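PDB 6K8H: aminotransferase class-III, which belongs to the class-III aminotransferases, a family of the PLP-dependent aminotransferase clan, and is also named an omega-transaminase. Local coordinates for residues B[404-408]-B[409-413]; B[50-54]-B[55-59]. All blocks are in the same frame, centred on the assembly; numbering follows the deposited sequence.

Contact 1 (B[404-408]-B[409-413]); sequences EALMG and RGIFI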
# COMPACT_ATOMS: atom_id res chain seq x y z
N GLU B 404 16.32 17.96 19.87
CA GLU B 404 15.88 17.57 21.22
C GLU B 404 15.40 18.79 22.01
O GLU B 404 14.36 18.72 22.70
CB GLU B 404 17.03 16.86 21.94
CG GLU B 404 16.72 16.43 23.37
CD GLU B 404 15.80 15.22 23.46
OE1 GLU B 404 15.45 14.62 22.42
OE2 GLU B 404 15.43 14.85 24.60
N ALA B 405 16.11 19.91 21.92
CA ALA B 405 15.66 21.12 22.62
C ALA B 405 14.33 21.61 22.08
O ALA B 405 13.44 21.99 22.86
CB ALA B 405 16.72 22.22 22.52
N LEU B 406 14.16 21.61 20.75
CA LEU B 406 12.88 22.00 20.17
C LEU B 406 11.76 21.11 20.70
O LEU B 406 10.70 21.60 21.10
CB LEU B 406 12.93 21.96 18.64
CG LEU B 406 13.67 23.11 17.94
CD1 LEU B 406 13.86 22.84 16.44
CD2 LEU B 406 12.92 24.43 18.17
N MET B 407 11.99 19.79 20.71
CA MET B 407 11.01 18.85 21.25
C MET B 407 10.63 19.21 22.67
O MET B 407 9.46 19.10 23.06
CB MET B 407 11.55 17.42 21.21
CG MET B 407 11.50 16.77 19.83
SD MET B 407 9.81 16.37 19.33
CE MET B 407 9.40 15.01 20.44
N GLY B 408 11.61 19.60 23.49
CA GLY B 408 11.29 19.98 24.85
C GLY B 408 10.69 21.36 25.01
O GLY B 408 10.29 21.73 26.11
N ARG B 409 10.64 22.12 23.91
CA ARG B 409 10.13 23.52 23.91
C ARG B 409 8.80 23.64 23.15
O ARG B 409 8.55 24.71 22.60
CB ARG B 409 11.17 24.50 23.39
CG ARG B 409 12.31 24.75 24.36
CD ARG B 409 13.19 25.90 23.93
NE ARG B 409 14.31 26.03 24.84
CZ ARG B 409 14.31 26.75 25.95
NH1 ARG B 409 13.24 27.44 26.31
NH2 ARG B 409 15.40 26.77 26.70
N GLY B 410 8.04 22.55 23.02
CA GLY B 410 6.75 22.63 22.38
C GLY B 410 6.78 22.61 20.87
O GLY B 410 5.80 23.02 20.24
N ILE B 411 7.87 22.14 20.25
CA ILE B 411 7.98 22.05 18.80
C ILE B 411 8.31 20.62 18.39
O ILE B 411 9.31 20.04 18.85
CB ILE B 411 9.04 23.02 18.24
CG1 ILE B 411 8.74 24.47 18.63
CG2 ILE B 411 9.12 22.88 16.72
CD1 ILE B 411 7.56 25.08 17.91
N PHE B 412 7.50 20.05 17.52
CA PHE B 412 7.71 18.72 16.96
C PHE B 412 8.11 18.90 15.50
O PHE B 412 7.29 19.33 14.68
CB PHE B 412 6.43 17.88 17.11
CG PHE B 412 6.51 16.50 16.50
CD1 PHE B 412 7.61 15.68 16.71
CD2 PHE B 412 5.46 16.02 15.74
CE1 PHE B 412 7.67 14.41 16.14
CE2 PHE B 412 5.49 14.76 15.16
CZ PHE B 412 6.61 13.94 15.37
N ILE B 413 9.37 18.58 15.19
CA ILE B 413 9.89 18.67 13.83
C ILE B 413 10.69 17.39 13.57
O ILE B 413 11.02 16.66 14.50
CB ILE B 413 10.75 19.94 13.60
CG1 ILE B 413 10.92 20.23 12.10
CG2 ILE B 413 12.09 19.82 14.33
CD1 ILE B 413 11.31 21.67 11.78
O HOH W 1 7.04 20.14 24.77

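Contact 2 (B[50-54]-B[55-59]); sequences RGRGA and VIVDA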
# COMPACT_ATOMS: atom_id res chain seq x y z
N ARG B 50 -3.36 12.20 20.90
CA ARG B 50 -4.40 12.84 20.07
C ARG B 50 -3.83 14.14 19.49
O ARG B 50 -2.69 14.48 19.79
CB ARG B 50 -5.68 13.09 20.88
CG ARG B 50 -5.48 14.07 22.03
CD ARG B 50 -6.71 14.35 22.87
NE ARG B 50 -6.24 14.89 24.13
CZ ARG B 50 -6.12 16.18 24.43
NH1 ARG B 50 -6.48 17.11 23.55
NH2 ARG B 50 -5.64 16.54 25.61
N GLY B 51 -4.62 14.77 18.63
CA GLY B 51 -4.23 16.05 18.07
C GLY B 51 -5.44 16.92 17.83
O GLY B 51 -6.57 16.44 17.71
N ARG B 52 -5.19 18.22 17.75
CA ARG B 52 -6.23 19.17 17.40
C ARG B 52 -5.60 20.36 16.68
O ARG B 52 -4.69 21.00 17.23
CB ARG B 52 -7.01 19.64 18.63
CG ARG B 52 -6.12 20.12 19.77
CD ARG B 52 -6.92 20.60 20.96
NE ARG B 52 -6.11 21.45 21.83
CZ ARG B 52 -5.27 20.99 22.74
NH1 ARG B 52 -5.12 19.68 22.91
NH2 ARG B 52 -4.57 21.84 23.49
N GLY B 53 -6.07 20.64 15.48
CA GLY B 53 -5.52 21.73 14.70
C GLY B 53 -4.03 21.50 14.51
O GLY B 53 -3.60 20.43 14.06
N ALA B 54 -3.22 22.47 14.90
CA ALA B 54 -1.78 22.36 14.71
C ALA B 54 -1.05 21.76 15.90
O ALA B 54 0.18 21.85 15.96
CB ALA B 54 -1.18 23.74 14.41
N VAL B 55 -1.77 21.19 16.87
CA VAL B 55 -1.16 20.71 18.11
C VAL B 55 -1.27 19.19 18.18
O VAL B 55 -2.35 18.63 18.00
CB VAL B 55 -1.82 21.36 19.34
CG1 VAL B 55 -1.22 20.79 20.61
CG2 VAL B 55 -1.64 22.88 19.30
N ILE B 56 -0.14 18.53 18.47
CA ILE B 56 -0.10 17.10 18.75
C ILE B 56 0.17 16.90 20.24
O ILE B 56 1.03 17.57 20.83
CB ILE B 56 0.97 16.39 17.88
CG1 ILE B 56 0.95 14.89 18.12
CG2 ILE B 56 2.38 16.95 18.11
CD1 ILE B 56 1.65 14.07 16.99
N VAL B 57 -0.57 15.97 20.86
CA VAL B 57 -0.53 15.70 22.29
C VAL B 57 -0.07 14.26 22.48
O VAL B 57 -0.70 13.32 21.96
CB VAL B 57 -1.91 15.92 22.94
CG1 VAL B 57 -1.86 15.68 24.45
CG2 VAL B 57 -2.43 17.31 22.62
N ASP B 58 0.99 14.08 23.27
CA ASP B 58 1.55 12.75 23.44
C ASP B 58 0.93 12.06 24.66
O ASP B 58 0.14 12.65 25.41
CB ASP B 58 3.10 12.79 23.46
CG ASP B 58 3.73 13.25 24.79
OD1 ASP B 58 3.06 13.40 25.84
OD2 ASP B 58 4.98 13.47 24.75
N ALA B 59 1.25 10.77 24.80
CA ALA B 59 0.61 9.92 25.80
C ALA B 59 0.93 10.37 27.22
O ALA B 59 0.26 9.95 28.16
CB ALA B 59 1.02 8.46 25.59

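Contact 1 (B[404-408]-B[409-413])
M407 and F412 lie side by side and point the same way. M407 sets its sulfur at the ring rim: SD is 3.5 Å from F412 CD1. The sulfur sits 79° off the ring normal, so this is an edge-on Met-aromatic contact. Bends at chi2 (-72°) and chi3 (-70°) curl the M407 chain and bring SD there. L406 is the bump that meets I411 and I413, and the side chains cross at a slant. I411 CB faces the gap between L406 CB and CD2, 4.1 Å from each. L406 CD1 reaches on to the branch methyl CG2 of I413, also at 4.1 Å. The extended chain of R409 passes beside A405 O, with CG 3.3 Å from it.

As the chain leaves the helix, L406 O takes both R409 N at 2.9 Å and I411 N at 3.0 Å, from opposite faces of its carbonyl plane. G410, with positive phi, carries the chain round, and a water donates to M407 O and weakly accepts from G410 N.

The turn links helix 393-408 to strand 411-412. Helix 427-445 packs on A405, R409 and I411, and R409 NH2 forms a salt bridge with D443. Backbone hydrogen bonds join G410 and F412 to L65, and F412 also to F67; strand 411-412 lies parallel to 63-66. F412 packs on strand 63-66 and touches M99 of the second subunit.

Contact 2 (B[50-54]-B[55-59])
R50 O receives the shortest of the four backbone bonds, from V57 N at 2.8 Å. The C=O...N angle is 161°, nearly straight. R50 N returns a bond to V57 O at 3.1 Å, in the carbonyl plane. In the second hydrogen-bonded pair, R52 N meets V55 O at 2.9 Å, and V55 N meets R52 O at the same length from above the carbonyl plane. G51 and I56 make the non-hydrogen-bonded pair between them. G51 CA also comes 3.2 Å from V55 O.

This is a beta hairpin with a two-residue loop, G53-A54, closed by a type II' turn from R52 to V55. G53 takes the positive phi (58°) of the turn. R50, R52, V55 and V57 share one face. Both V57 methyls lie over the same face of the R50 guanidinium, CG1 4.0 Å from NH2. Chi1 of 64° places R50 CG between its N and carbonyl carbon, and the extended chain runs alongside V57. R52 crosses V57 at a slant, with its NH1 3.6 Å from V57 CG2. R52 NH2 also forms a salt bridge with E63. I56 points to the other face and packs on F97 of the second subunit.

Contact 2 comes first along the chain, and contact 1 follows more than 300 residues later. Their centres are about 14 Å apart, on the same side of the chain's centre. Both reach one mixed four-stranded sheet, ordered 48-52, 55-58, 63-66, 411-412, contact 2 through the hairpin and contact 1 through strand 411-412. Within this chain, strands 48-52 and 411-412 are its outermost members, and strand 63-66 lies between the hairpin and strand 411-412. The two contacts also touch directly: F412 CD2 is 4.0 Å from I56 CG2. The small sheet therefore joins distant parts of the sequence. Each contact also reaches the second subunit, so this region contributes to the dimer interface.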